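Local coordinates for TSSL (Francisella novicida, PDB 4ACK), which probably forms part of the membrane-associated core of the type VI secretion system as the cytoplasmic domain of TssL (DotU), a component linked to virulence, at residues Val69-Met74 / Asp131-Tyr136; Asp12-Thr17 / Phe63-Tyr68; Asn26-Ile31 / Asn83-Leu88; Cys58-Phe63 / Gly100-Glu105. All blocks are in the same frame, centred on the assembly; numbering follows the deposited sequence. Where two conformers were deposited one is given.

Contact 1. Residues Val69-Met74 / Asp131-Tyr136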
loop_
_atom_site.group_PDB
_atom_site.type_symbol
_atom_site.label_atom_id
_atom_site.label_comp_id
_atom_site.label_asym_id
_atom_site.label_seq_id
_atom_site.Cartn_x
_atom_site.Cartn_y
_atom_site.Cartn_z
ATOM N N VAL A 69 3.270 -2.713 1.493
ATOM C CA VAL A 69 3.915 -4.017 1.411
ATOM C C VAL A 69 5.444 -3.864 1.586
ATOM O O VAL A 69 6.057 -4.561 2.413
ATOM C CB VAL A 69 3.656 -4.729 0.087
ATOM C CG1 VAL A 69 4.477 -6.012 0.049
ATOM C CG2 VAL A 69 2.147 -5.064 -0.079
ATOM N N ASP A 70 6.043 -2.970 0.798
ATOM C CA ASP A 70 7.447 -2.667 0.941
ATOM C C ASP A 70 7.831 -2.342 2.387
ATOM O O ASP A 70 8.852 -2.842 2.858
ATOM C CB ASP A 70 7.860 -1.523 0.044
ATOM C CG ASP A 70 7.953 -1.922 -1.397
ATOM O OD1 ASP A 70 7.983 -3.152 -1.723
ATOM O OD2 ASP A 70 7.987 -0.988 -2.230
ATOM N N GLU A 71 7.007 -1.543 3.085
ATOM C CA GLU A 71 7.359 -1.084 4.424
ATOM C C GLU A 71 7.404 -2.260 5.415
ATOM O O GLU A 71 8.198 -2.301 6.346
ATOM C CB GLU A 71 6.327 -0.080 4.943
ATOM C CG GLU A 71 6.702 0.499 6.363
ATOM C CD GLU A 71 5.772 1.594 6.806
ATOM O OE1 GLU A 71 5.800 2.649 6.130
ATOM O OE2 GLU A 71 5.004 1.394 7.789
ATOM N N LYS A 72 6.449 -3.166 5.257
ATOM C CA LYS A 72 6.310 -4.253 6.198
ATOM C C LYS A 72 7.460 -5.267 5.936
ATOM O O LYS A 72 8.037 -5.816 6.870
ATOM C CB LYS A 72 4.898 -4.868 6.093
ATOM C CG LYS A 72 3.773 -3.929 6.619
ATOM C CD LYS A 72 4.226 -3.102 7.868
ATOM C CE LYS A 72 3.170 -2.096 8.397
ATOM N NZ LYS A 72 3.783 -1.067 9.370
ATOM N N LEU A 73 7.824 -5.426 4.674
ATOM C CA LEU A 73 8.869 -6.317 4.291
ATOM C C LEU A 73 10.223 -5.790 4.705
ATOM O O LEU A 73 11.039 -6.573 5.219
ATOM C CB LEU A 73 8.837 -6.609 2.789
ATOM C CG LEU A 73 7.976 -7.849 2.438
ATOM C CD1 LEU A 73 8.794 -9.103 2.821
ATOM C CD2 LEU A 73 6.636 -7.897 3.158
ATOM N N MET A 74 10.458 -4.488 4.490
ATOM C CA MET A 74 11.706 -3.860 4.933
ATOM C C MET A 74 11.875 -3.952 6.443
ATOM O O MET A 74 12.995 -4.052 6.914
ATOM C CB MET A 74 11.828 -2.405 4.498
ATOM C CG MET A 74 12.137 -2.168 3.030
ATOM S SD MET A 74 13.419 -3.225 2.315
ATOM C CE MET A 74 14.441 -2.010 1.524
ATOM N N ASP A 131 -1.461 -0.254 10.107
ATOM C CA ASP A 131 -0.233 0.314 10.708
ATOM C C ASP A 131 0.831 0.737 9.716
ATOM O O ASP A 131 2.033 0.582 9.997
ATOM C CB ASP A 131 0.334 -0.623 11.780
ATOM C CG ASP A 131 -0.679 -0.859 12.881
ATOM O OD1 ASP A 131 -1.496 0.037 13.134
ATOM O OD2 ASP A 131 -0.699 -1.937 13.465
ATOM N N PHE A 132 0.401 1.229 8.549
ATOM C CA PHE A 132 1.305 2.023 7.733
ATOM C C PHE A 132 1.683 3.311 8.495
ATOM O O PHE A 132 0.817 4.058 8.970
ATOM C CB PHE A 132 0.707 2.381 6.373
ATOM C CG PHE A 132 1.673 3.093 5.463
ATOM C CD1 PHE A 132 2.717 2.401 4.832
ATOM C CD2 PHE A 132 1.573 4.466 5.280
ATOM C CE1 PHE A 132 3.610 3.061 3.971
ATOM C CE2 PHE A 132 2.479 5.160 4.467
ATOM C CZ PHE A 132 3.479 4.451 3.778
ATOM N N TYR A 133 2.978 3.533 8.597
ATOM C CA TYR A 133 3.559 4.689 9.324
ATOM C C TYR A 133 4.281 5.662 8.379
ATOM O O TYR A 133 4.232 6.871 8.576
ATOM C CB TYR A 133 4.560 4.219 10.382
ATOM C CG TYR A 133 3.948 3.345 11.437
ATOM C CD1 TYR A 133 2.666 3.602 11.933
ATOM C CD2 TYR A 133 4.630 2.245 11.931
ATOM C CE1 TYR A 133 2.098 2.778 12.919
ATOM C CE2 TYR A 133 4.060 1.434 12.929
ATOM C CZ TYR A 133 2.802 1.719 13.407
ATOM O OH TYR A 133 2.232 0.908 14.360
ATOM N N GLY A 134 4.913 5.111 7.360
ATOM C CA GLY A 134 5.702 5.851 6.410
ATOM C C GLY A 134 6.652 6.759 7.155
ATOM O O GLY A 134 7.367 6.294 8.036
ATOM N N LYS A 135 6.605 8.055 6.857
ATOM C CA LYS A 135 7.620 9.044 7.356
ATOM C C LYS A 135 7.425 9.221 8.833
ATOM O O LYS A 135 8.277 9.765 9.548
ATOM C CB LYS A 135 7.487 10.392 6.599
ATOM C CG LYS A 135 6.148 11.089 6.858
ATOM C CD LYS A 135 5.927 12.115 5.750
ATOM C CE LYS A 135 5.379 13.418 6.288
ATOM N NZ LYS A 135 4.732 14.274 5.178
ATOM N N TYR A 136 6.293 8.732 9.331
ATOM C CA TYR A 136 6.034 8.919 10.746
ATOM C C TYR A 136 6.585 7.779 11.625
ATOM O O TYR A 136 6.294 7.771 12.770
ATOM C CB TYR A 136 4.548 9.127 11.016
ATOM C CG TYR A 136 4.002 10.339 10.328
ATOM C CD1 TYR A 136 4.338 11.644 10.760
ATOM C CD2 TYR A 136 3.194 10.198 9.178
ATOM C CE1 TYR A 136 3.849 12.774 10.049
ATOM C CE2 TYR A 136 2.662 11.303 8.514
ATOM C CZ TYR A 136 2.974 12.584 8.954
ATOM O OH TYR A 136 2.445 13.668 8.244
#

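Contact 2. Residues Asp12-Thr17 / Phe63-Tyr68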
loop_
_atom_site.group_PDB
_atom_site.type_symbol
_atom_site.label_atom_id
_atom_site.label_comp_id
_atom_site.label_asym_id
_atom_site.label_seq_id
_atom_site.Cartn_x
_atom_site.Cartn_y
_atom_site.Cartn_z
ATOM N N ASP A 12 -6.514 -9.171 -0.441
ATOM C CA ASP A 12 -5.708 -10.358 -0.618
ATOM C C ASP A 12 -4.200 -10.071 -0.431
ATOM O O ASP A 12 -3.498 -10.828 0.272
ATOM C CB ASP A 12 -5.990 -11.065 -1.945
ATOM C CG ASP A 12 -5.599 -12.535 -1.916
ATOM O OD1 ASP A 12 -5.827 -13.199 -0.876
ATOM O OD2 ASP A 12 -5.056 -13.028 -2.935
ATOM N N ILE A 13 -3.726 -9.004 -1.074
ATOM C CA ILE A 13 -2.370 -8.510 -0.891
ATOM C C ILE A 13 -2.108 -8.182 0.561
ATOM O O ILE A 13 -1.104 -8.569 1.108
ATOM C CB ILE A 13 -2.087 -7.304 -1.805
ATOM C CG1 ILE A 13 -2.051 -7.816 -3.245
ATOM C CG2 ILE A 13 -0.780 -6.631 -1.408
ATOM C CD1 ILE A 13 -2.381 -6.748 -4.326
ATOM N N ILE A 14 -3.016 -7.494 1.217
ATOM C CA ILE A 14 -2.759 -7.246 2.603
ATOM C C ILE A 14 -2.525 -8.671 3.306
ATOM O O ILE A 14 -1.438 -8.929 3.855
ATOM C CB ILE A 14 -3.783 -6.270 3.178
ATOM C CG1 ILE A 14 -3.633 -4.885 2.490
ATOM C CG2 ILE A 14 -3.577 -6.090 4.639
ATOM C CD1 ILE A 14 -4.635 -3.824 3.029
ATOM N N LYS A 15 -3.476 -9.612 3.179
ATOM C CA LYS A 15 -3.289 -11.031 3.599
ATOM C C LYS A 15 -1.918 -11.668 3.210
ATOM O O LYS A 15 -1.143 -12.025 4.100
ATOM C CB LYS A 15 -4.520 -11.876 3.123
ATOM C CG LYS A 15 -4.654 -13.332 3.664
ATOM C CD LYS A 15 -5.880 -14.096 3.051
ATOM C CE LYS A 15 -5.565 -14.643 1.623
ATOM N NZ LYS A 15 -5.016 -16.054 1.639
ATOM N N THR A 16 -1.601 -11.799 1.916
ATOM C CA THR A 16 -0.286 -12.346 1.498
ATOM C C THR A 16 0.929 -11.639 2.187
ATOM O O THR A 16 2.007 -12.255 2.281
ATOM C CB THR A 16 -0.044 -12.374 -0.054
ATOM O OG1 THR A 16 -0.996 -13.215 -0.732
ATOM C CG2 THR A 16 1.361 -12.862 -0.380
ATOM N N THR A 17 0.732 -10.388 2.678
ATOM C CA THR A 17 1.758 -9.594 3.388
ATOM C C THR A 17 1.830 -9.927 4.866
ATOM O O THR A 17 2.916 -10.282 5.339
ATOM C CB THR A 17 1.536 -8.067 3.272
ATOM O OG1 THR A 17 1.624 -7.685 1.897
ATOM C CG2 THR A 17 2.615 -7.300 4.109
ATOM N N PHE A 63 -0.143 2.627 -5.756
ATOM C CA PHE A 63 1.161 2.973 -5.126
ATOM C C PHE A 63 1.166 2.799 -3.572
ATOM O O PHE A 63 2.105 2.255 -3.029
ATOM C CB PHE A 63 1.579 4.381 -5.484
ATOM C CG PHE A 63 2.903 4.752 -4.900
ATOM C CD1 PHE A 63 2.990 5.245 -3.586
ATOM C CD2 PHE A 63 4.064 4.534 -5.633
ATOM C CE1 PHE A 63 4.250 5.578 -3.040
ATOM C CE2 PHE A 63 5.349 4.856 -5.083
ATOM C CZ PHE A 63 5.424 5.365 -3.805
ATOM N N PRO A 64 0.152 3.310 -2.862
ATOM C CA PRO A 64 0.194 3.184 -1.436
ATOM C C PRO A 64 0.165 1.736 -0.963
ATOM O O PRO A 64 0.654 1.452 0.123
ATOM C CB PRO A 64 -1.095 3.886 -0.971
ATOM C CG PRO A 64 -1.359 4.921 -2.083
ATOM C CD PRO A 64 -0.945 4.179 -3.320
ATOM N N LEU A 65 -0.486 0.840 -1.720
ATOM C CA LEU A 65 -0.540 -0.554 -1.327
ATOM C C LEU A 65 0.819 -1.132 -1.476
ATOM O O LEU A 65 1.261 -1.879 -0.610
ATOM C CB LEU A 65 -1.571 -1.344 -2.175
ATOM C CG LEU A 65 -1.590 -2.844 -1.937
ATOM C CD1 LEU A 65 -2.088 -3.017 -0.491
ATOM C CD2 LEU A 65 -2.550 -3.486 -2.975
ATOM N N LEU A 66 1.513 -0.807 -2.554
ATOM C CA LEU A 66 2.907 -1.246 -2.708
ATOM C C LEU A 66 3.870 -0.720 -1.642
ATOM O O LEU A 66 4.831 -1.431 -1.233
ATOM C CB LEU A 66 3.482 -0.797 -4.033
ATOM C CG LEU A 66 2.705 -1.147 -5.300
ATOM C CD1 LEU A 66 3.499 -0.723 -6.536
ATOM C CD2 LEU A 66 2.340 -2.612 -5.375
ATOM N N ALA A 67 3.699 0.549 -1.286
ATOM C CA ALA A 67 4.486 1.166 -0.241
ATOM C C ALA A 67 4.208 0.506 1.124
ATOM O O ALA A 67 5.126 0.352 1.946
ATOM C CB ALA A 67 4.163 2.645 -0.159
ATOM N N TYR A 68 2.945 0.157 1.388
ATOM C CA TYR A 68 2.612 -0.565 2.576
ATOM C C TYR A 68 3.348 -1.959 2.601
ATOM O O TYR A 68 3.989 -2.325 3.615
ATOM C CB TYR A 68 1.106 -0.696 2.709
ATOM C CG TYR A 68 0.671 -1.804 3.665
ATOM C CD1 TYR A 68 0.527 -3.155 3.217
ATOM C CD2 TYR A 68 0.530 -1.545 5.017
ATOM C CE1 TYR A 68 0.192 -4.208 4.127
ATOM C CE2 TYR A 68 0.190 -2.554 5.938
ATOM C CZ TYR A 68 0.004 -3.881 5.492
ATOM O OH TYR A 68 -0.359 -4.814 6.435
#

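Contact 3. Residues Asn26-Ile31 / Asn83-Leu88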
loop_
_atom_site.group_PDB
_atom_site.type_symbol
_atom_site.label_atom_id
_atom_site.label_comp_id
_atom_site.label_asym_id
_atom_site.label_seq_id
_atom_site.Cartn_x
_atom_site.Cartn_y
_atom_site.Cartn_z
ATOM N N ASN A 26 10.212 -18.717 7.909
ATOM C CA ASN A 26 10.133 -18.338 6.498
ATOM C C ASN A 26 11.507 -18.093 5.894
ATOM O O ASN A 26 12.265 -17.290 6.421
ATOM C CB ASN A 26 9.245 -17.083 6.310
ATOM N N ASP A 27 11.816 -18.769 4.785
ATOM C CA ASP A 27 13.082 -18.554 4.077
ATOM C C ASP A 27 12.908 -17.739 2.769
ATOM O O ASP A 27 11.814 -17.269 2.482
ATOM C CB ASP A 27 13.856 -19.895 3.889
ATOM C CG ASP A 27 13.152 -20.914 2.921
ATOM O OD1 ASP A 27 13.086 -20.634 1.701
ATOM O OD2 ASP A 27 12.723 -22.021 3.367
ATOM N N ASN A 28 13.979 -17.574 1.992
ATOM C CA ASN A 28 13.961 -16.819 0.726
ATOM C C ASN A 28 13.344 -17.512 -0.502
ATOM O O ASN A 28 13.356 -16.953 -1.615
ATOM C CB ASN A 28 15.380 -16.391 0.348
ATOM C CG ASN A 28 15.758 -15.038 0.904
ATOM O OD1 ASN A 28 15.764 -14.826 2.118
ATOM N ND2 ASN A 28 16.124 -14.126 0.015
ATOM N N GLU A 29 12.845 -18.731 -0.339
ATOM C CA GLU A 29 12.156 -19.352 -1.450
ATOM C C GLU A 29 10.648 -19.190 -1.223
ATOM O O GLU A 29 9.879 -19.080 -2.186
ATOM C CB GLU A 29 12.580 -20.814 -1.643
ATOM C CG GLU A 29 11.776 -21.581 -2.704
ATOM C CD GLU A 29 12.458 -21.663 -4.064
ATOM O OE1 GLU A 29 13.031 -20.653 -4.537
ATOM O OE2 GLU A 29 12.391 -22.753 -4.673
ATOM N N LYS A 30 10.243 -19.162 0.045
ATOM C CA LYS A 30 8.880 -18.852 0.406
ATOM C C LYS A 30 8.577 -17.376 0.026
ATOM O O LYS A 30 7.820 -17.118 -0.925
ATOM C CB LYS A 30 8.662 -19.130 1.896
ATOM C CG LYS A 30 8.872 -20.619 2.281
ATOM C CD LYS A 30 9.088 -20.808 3.756
ATOM C CE LYS A 30 8.172 -21.890 4.296
ATOM N NZ LYS A 30 7.951 -21.682 5.774
ATOM N N ILE A 31 9.207 -16.425 0.733
ATOM C CA ILE A 31 9.191 -15.005 0.352
ATOM C C ILE A 31 9.092 -14.755 -1.162
ATOM O O ILE A 31 8.267 -13.956 -1.585
ATOM C CB ILE A 31 10.381 -14.202 0.961
ATOM C CG1 ILE A 31 9.958 -13.462 2.236
ATOM C CG2 ILE A 31 10.932 -13.178 -0.047
ATOM C CD1 ILE A 31 9.532 -14.331 3.382
ATOM N N ASN A 83 18.299 -13.945 6.682
ATOM C CA ASN A 83 18.584 -12.927 5.688
ATOM C C ASN A 83 17.390 -12.784 4.749
ATOM O O ASN A 83 16.996 -13.750 4.082
ATOM C CB ASN A 83 19.833 -13.328 4.899
ATOM C CG ASN A 83 20.211 -12.315 3.860
ATOM O OD1 ASN A 83 20.135 -11.111 4.102
ATOM N ND2 ASN A 83 20.628 -12.791 2.692
ATOM N N ILE A 84 16.777 -11.602 4.738
ATOM C CA ILE A 84 15.602 -11.368 3.880
ATOM C C ILE A 84 16.030 -10.514 2.692
ATOM O O ILE A 84 16.774 -9.537 2.824
ATOM C CB ILE A 84 14.375 -10.727 4.644
ATOM C CG1 ILE A 84 13.986 -11.528 5.910
ATOM C CG2 ILE A 84 13.172 -10.507 3.694
ATOM C CD1 ILE A 84 13.000 -12.672 5.697
ATOM N N SER A 85 15.574 -10.926 1.525
ATOM C CA SER A 85 15.919 -10.277 0.294
ATOM C C SER A 85 14.585 -9.757 -0.274
ATOM O O SER A 85 13.572 -10.507 -0.304
ATOM C CB SER A 85 16.585 -11.300 -0.621
ATOM O OG SER A 85 17.264 -10.680 -1.683
ATOM N N TRP A 86 14.560 -8.481 -0.673
ATOM C CA TRP A 86 13.317 -7.788 -1.085
ATOM C C TRP A 86 13.603 -6.575 -1.893
ATOM O O TRP A 86 13.949 -5.527 -1.340
ATOM C CB TRP A 86 12.505 -7.315 0.117
ATOM C CG TRP A 86 11.129 -6.839 -0.263
ATOM C CD1 TRP A 86 10.681 -5.533 -0.350
ATOM C CD2 TRP A 86 10.018 -7.666 -0.613
ATOM N NE1 TRP A 86 9.343 -5.507 -0.719
ATOM C CE2 TRP A 86 8.910 -6.797 -0.886
ATOM C CE3 TRP A 86 9.839 -9.059 -0.718
ATOM C CZ2 TRP A 86 7.650 -7.278 -1.264
ATOM C CZ3 TRP A 86 8.564 -9.545 -1.093
ATOM C CH2 TRP A 86 7.483 -8.640 -1.353
ATOM N N SER A 87 13.489 -6.711 -3.200
ATOM C CA SER A 87 13.536 -5.550 -4.061
ATOM C C SER A 87 12.158 -4.782 -3.999
ATOM O O SER A 87 11.077 -5.399 -4.041
ATOM C CB SER A 87 13.892 -6.004 -5.461
ATOM O OG SER A 87 14.535 -4.932 -6.139
ATOM N N LEU A 88 12.209 -3.462 -3.852
ATOM C CA LEU A 88 11.024 -2.653 -3.651
ATOM C C LEU A 88 9.993 -2.763 -4.819
ATOM O O LEU A 88 10.279 -2.520 -5.988
ATOM C CB LEU A 88 11.421 -1.181 -3.384
ATOM C CG LEU A 88 12.277 -0.794 -2.159
ATOM C CD1 LEU A 88 12.397 0.756 -1.993
ATOM C CD2 LEU A 88 11.760 -1.385 -0.866
#

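Contact 4. Residues Cys58-Phe63 / Gly100-Glu105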
loop_
_atom_site.group_PDB
_atom_site.type_symbol
_atom_site.label_atom_id
_atom_site.label_comp_id
_atom_site.label_asym_id
_atom_site.label_seq_id
_atom_site.Cartn_x
_atom_site.Cartn_y
_atom_site.Cartn_z
ATOM N N CYS A 58 -5.408 5.379 -10.809
ATOM C CA CYS A 58 -4.930 4.025 -10.625
ATOM C C CYS A 58 -3.664 4.039 -9.755
ATOM O O CYS A 58 -3.568 3.293 -8.779
ATOM C CB CYS A 58 -4.661 3.370 -11.963
ATOM S SG CYS A 58 -6.196 3.108 -12.941
ATOM N N LYS A 59 -2.714 4.906 -10.101
ATOM C CA LYS A 59 -1.540 5.101 -9.218
ATOM C C LYS A 59 -1.897 5.483 -7.780
ATOM O O LYS A 59 -1.294 4.979 -6.841
ATOM C CB LYS A 59 -0.551 6.104 -9.818
ATOM C CG LYS A 59 0.584 6.556 -8.832
ATOM C CD LYS A 59 1.602 7.452 -9.583
ATOM C CE LYS A 59 1.004 8.908 -9.648
ATOM N NZ LYS A 59 2.022 9.845 -10.042
ATOM N N TYR A 60 -2.873 6.350 -7.574
ATOM C CA TYR A 60 -3.190 6.718 -6.227
ATOM C C TYR A 60 -3.715 5.548 -5.383
ATOM O O TYR A 60 -3.753 5.598 -4.150
ATOM C CB TYR A 60 -4.200 7.848 -6.208
ATOM C CG TYR A 60 -3.636 9.226 -6.525
ATOM C CD1 TYR A 60 -2.300 9.397 -6.969
ATOM C CD2 TYR A 60 -4.456 10.338 -6.435
ATOM C CE1 TYR A 60 -1.801 10.643 -7.234
ATOM C CE2 TYR A 60 -3.970 11.613 -6.708
ATOM C CZ TYR A 60 -2.655 11.757 -7.096
ATOM O OH TYR A 60 -2.212 13.036 -7.329
ATOM N N ILE A 61 -4.217 4.521 -6.046
ATOM C CA ILE A 61 -4.818 3.421 -5.340
ATOM C C ILE A 61 -3.719 2.369 -5.188
ATOM O O ILE A 61 -3.560 1.864 -4.121
ATOM C CB ILE A 61 -5.989 2.835 -6.161
ATOM C CG1 ILE A 61 -7.162 3.792 -6.135
ATOM C CG2 ILE A 61 -6.403 1.403 -5.658
ATOM C CD1 ILE A 61 -8.084 3.549 -7.362
ATOM N N VAL A 62 -2.954 2.083 -6.244
ATOM C CA VAL A 62 -1.997 0.998 -6.191
ATOM C C VAL A 62 -0.618 1.402 -5.540
ATOM O O VAL A 62 0.013 0.593 -4.897
ATOM C CB VAL A 62 -1.756 0.436 -7.607
ATOM C CG1 VAL A 62 -0.568 -0.635 -7.687
ATOM C CG2 VAL A 62 -3.098 -0.127 -8.157
ATOM N N PHE A 63 -0.143 2.627 -5.756
ATOM C CA PHE A 63 1.161 2.973 -5.126
ATOM C C PHE A 63 1.166 2.799 -3.572
ATOM O O PHE A 63 2.105 2.255 -3.029
ATOM C CB PHE A 63 1.579 4.381 -5.484
ATOM C CG PHE A 63 2.903 4.752 -4.900
ATOM C CD1 PHE A 63 2.990 5.245 -3.586
ATOM C CD2 PHE A 63 4.064 4.534 -5.633
ATOM C CE1 PHE A 63 4.250 5.578 -3.040
ATOM C CE2 PHE A 63 5.349 4.856 -5.083
ATOM C CZ PHE A 63 5.424 5.365 -3.805
ATOM N N GLY A 100 7.235 6.344 1.888
ATOM C CA GLY A 100 6.897 6.851 3.220
ATOM C C GLY A 100 6.448 8.335 3.279
ATOM O O GLY A 100 5.655 8.768 4.175
ATOM N N GLU A 101 6.966 9.111 2.349
ATOM C CA GLU A 101 6.464 10.491 2.061
ATOM C C GLU A 101 5.358 10.572 1.002
ATOM O O GLU A 101 4.383 11.273 1.184
ATOM C CB GLU A 101 7.654 11.376 1.583
ATOM C CG GLU A 101 8.544 11.651 2.821
ATOM C CD GLU A 101 9.805 12.459 2.586
ATOM O OE1 GLU A 101 10.202 12.663 1.409
ATOM O OE2 GLU A 101 10.390 12.878 3.632
ATOM N N TYR A 102 5.545 9.899 -0.122
ATOM C CA TYR A 102 4.661 10.110 -1.258
ATOM C C TYR A 102 3.199 9.641 -0.966
ATOM O O TYR A 102 2.204 10.257 -1.403
ATOM C CB TYR A 102 5.265 9.482 -2.533
ATOM C CG TYR A 102 4.475 9.849 -3.779
ATOM C CD1 TYR A 102 4.137 11.170 -4.051
ATOM C CD2 TYR A 102 4.004 8.849 -4.654
ATOM C CE1 TYR A 102 3.376 11.488 -5.228
ATOM C CE2 TYR A 102 3.265 9.142 -5.777
ATOM C CZ TYR A 102 2.950 10.464 -6.064
ATOM O OH TYR A 102 2.225 10.738 -7.211
ATOM N N VAL A 103 3.048 8.604 -0.152
ATOM C CA VAL A 103 1.666 8.211 0.280
ATOM C C VAL A 103 0.949 9.380 0.928
ATOM O O VAL A 103 -0.262 9.562 0.742
ATOM C CB VAL A 103 1.714 7.001 1.241
ATOM C CG1 VAL A 103 0.403 6.821 2.049
ATOM C CG2 VAL A 103 2.194 5.757 0.522
ATOM N N PHE A 104 1.645 10.169 1.748
ATOM C CA PHE A 104 0.933 11.292 2.392
ATOM C C PHE A 104 0.764 12.469 1.456
ATOM O O PHE A 104 -0.215 13.233 1.562
ATOM C CB PHE A 104 1.551 11.688 3.749
ATOM C CG PHE A 104 1.517 10.552 4.730
ATOM C CD1 PHE A 104 0.358 10.269 5.433
ATOM C CD2 PHE A 104 2.640 9.725 4.889
ATOM C CE1 PHE A 104 0.292 9.178 6.324
ATOM C CE2 PHE A 104 2.610 8.670 5.763
ATOM C CZ PHE A 104 1.419 8.389 6.500
ATOM N N GLU A 105 1.623 12.529 0.455
ATOM C CA GLU A 105 1.345 13.432 -0.657
ATOM C C GLU A 105 0.080 13.026 -1.432
ATOM O O GLU A 105 -0.783 13.865 -1.694
ATOM C CB GLU A 105 2.500 13.526 -1.642
ATOM C CG GLU A 105 2.280 14.739 -2.570
ATOM C CD GLU A 105 3.391 14.866 -3.606
ATOM O OE1 GLU A 105 4.534 14.578 -3.255
ATOM O OE2 GLU A 105 3.116 15.226 -4.761
#

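Contact 1. Residues Val69-Met74 / Asp131-Tyr136
The carboxylate of E71 takes both backbone N-H groups of the turn at Y133-G134, one on each oxygen. The Y133 N to E71 OE2 bond is 3.1 Å long and nearly straight, with 164° at the hydrogen, and uses the syn lone pair. G134 N reaches E71 OE1 at 2.9 Å, again on the syn side but tilted out of the carboxylate plane and more bent. Two bonds from consecutive amides should fix the rotation of the carboxylate. An extended side chain carries it across, with CG anti to the backbone N (chi1 -177°). On the anti lone pair of OE2 sits the ammonium of K72, a salt bridge between helix neighbours with NZ to OE2 at 3.2 Å. K72 NZ also lies close to D131 O, at a separation too short to be taken at face value; D131 closes helix 118-129 in a Schellman motif. Beside these bonds the F132 ring lies against the carboxylate, CE1 3.1 Å from E71 OE1; ring and carboxylate planes are only 16° apart, although the two side chains cross at about a right angle. G134 N stands over the centre of one face of that ring. Helix 55-79 thus holds the loop that leads on to helix 143-153, while the F132 side chain also packs on V103 of helix 99-112 and V69 and K72 touch T17 of helix 4-20.

Contact 2. Residues Asp12-Thr17 / Phe63-Tyr68
The two branches of L65 each meet a different isoleucine of helix 12-17. Its CD2 lies 3.5 Å from the terminal methyl I13 CD1, the closest approach between the segments, while L65 CD1 rests 3.8 Å from the I14 CG1 methylene. L65 runs aslant of both isoleucines. One turn further along helix 63-68, Y68 stretches its ring toward the other helix, its first torsion (chi1 161°) swinging the ring away from its own backbone N. Its CE1 comes 3.9 Å from T17 CG2, and its OH lies 3.9 Å from I14 CG2; the I14 and Y68 side chains stand at about a right angle. This is parallel helix packing inside an all-helical DotU domain: the local axes diverge by only 9° and pass 10.8 Å apart, and the touching residues are all buried. T17 gives its methyl to the ring while its hydroxyl bonds within its own helix, OG1 donating to I13 O at 3.0 Å. That oxygen also accepts from T17 N, the two donors arriving from opposite faces of the carbonyl plane. Beyond the pair, I13 packs on S41 and I42 of helix 30-52, and the Y68 side chain reaches N130 and F132.

Contact 3. Residues Asn26-Ile31 / Asn83-Leu88
The turn leading into helix 30-52, held by a capping bond, meets an extended connecting segment here: N83-L88 lies on the way from helix 55-79 to helix 89-94, with L88 at the N-cap position of the latter. N28 and I31 make the contact from the first side, N28 near the surface and I31 buried. The N28 amide lies beside the backbone at N83 and the CB of S85; its orientation in the model is doubtful, and the bonding of its two ends is therefore uncertain. I31 sends its CG2 methyl toward the chain at S85 and W86, 3.8 Å from S85 O and 4.3 Å from W86 CE3. The methyl approaches the indole at its edge, near the ring plane, rather than over a face. At the other end of the isoleucine, I31 CD1 is 4.5 Å from I84 CD1, a loose apolar touch. The entry turn is ordered from within, since E29 N donates to D27 OD1 at 2.8 Å with 158° at the hydrogen, using the anti lone pair of that oxygen. W86 satisfies its indole N-H through D70 of helix 55-79, and its ring forms a cation-pi pair with R35 of helix 30-52. Such loose apolar touches probably hold the two segments together only modestly, whereas W86 is likely to be fixed mainly by D70 and R35.

Contact 4. Residues Cys58-Phe63 / Gly100-Glu105
Y102 is the first residue of G100-E105 to reach helix 58-63, and it carries most of this helix-helix packing in the all-helical DotU fold. The short axes approach to 10.5 Å and cross at -135°, running broadly against each other. The Y102 ring extends toward the other helix and does two things at once. Near its base, CD2 lies over one face of F63, offset toward the rim and 3.7 Å from F63 CE1; this is a T-shaped stack, the edge of Y102 toward the face of F63, with ring centroids 5.2 Å apart and planes at 78°. At the far end Y102 OH accepts from K59 NZ at 3.0 Å, the ammonium lying near the plane of the tyrosine ring. The lysine bends at chi3 to get there, and its side chain crosses that of Y102 at about a right angle. R96 adds a cation-pi contact to the same tyrosine. Y60 brings its ring edge to within 4.0 Å of Y102 OH through CE1, while its own hydroxyl bonds to N109. V103 comes next, near A67 and F132, and places its CG2 methyl at the edge of the F63 ring, 4.1 Å from F63 CE1.

Helix 55-79 supplies a segment to contacts 1, 2 and 4, which take successive parts of it; contact 3 uses the connection after it. Contacts 2 and 4 are buried; F63 belongs to both ranges but makes its contact only in contact 4. Contact 2 is apolar across a parallel pair, whereas contact 4 joins an obliquely antiparallel pair through aromatic rings and one lysine-tyrosine bond. Contacts 1 and 3 are only partly buried and involve loops: a charged side chain holds backbone groups in contact 1, while contact 3, whose centre lies about 18 Å from the centre of the chain, depends on looser touches. D70 to W86 joins 1 with 3, and K135 to G100 joins 1 with 4.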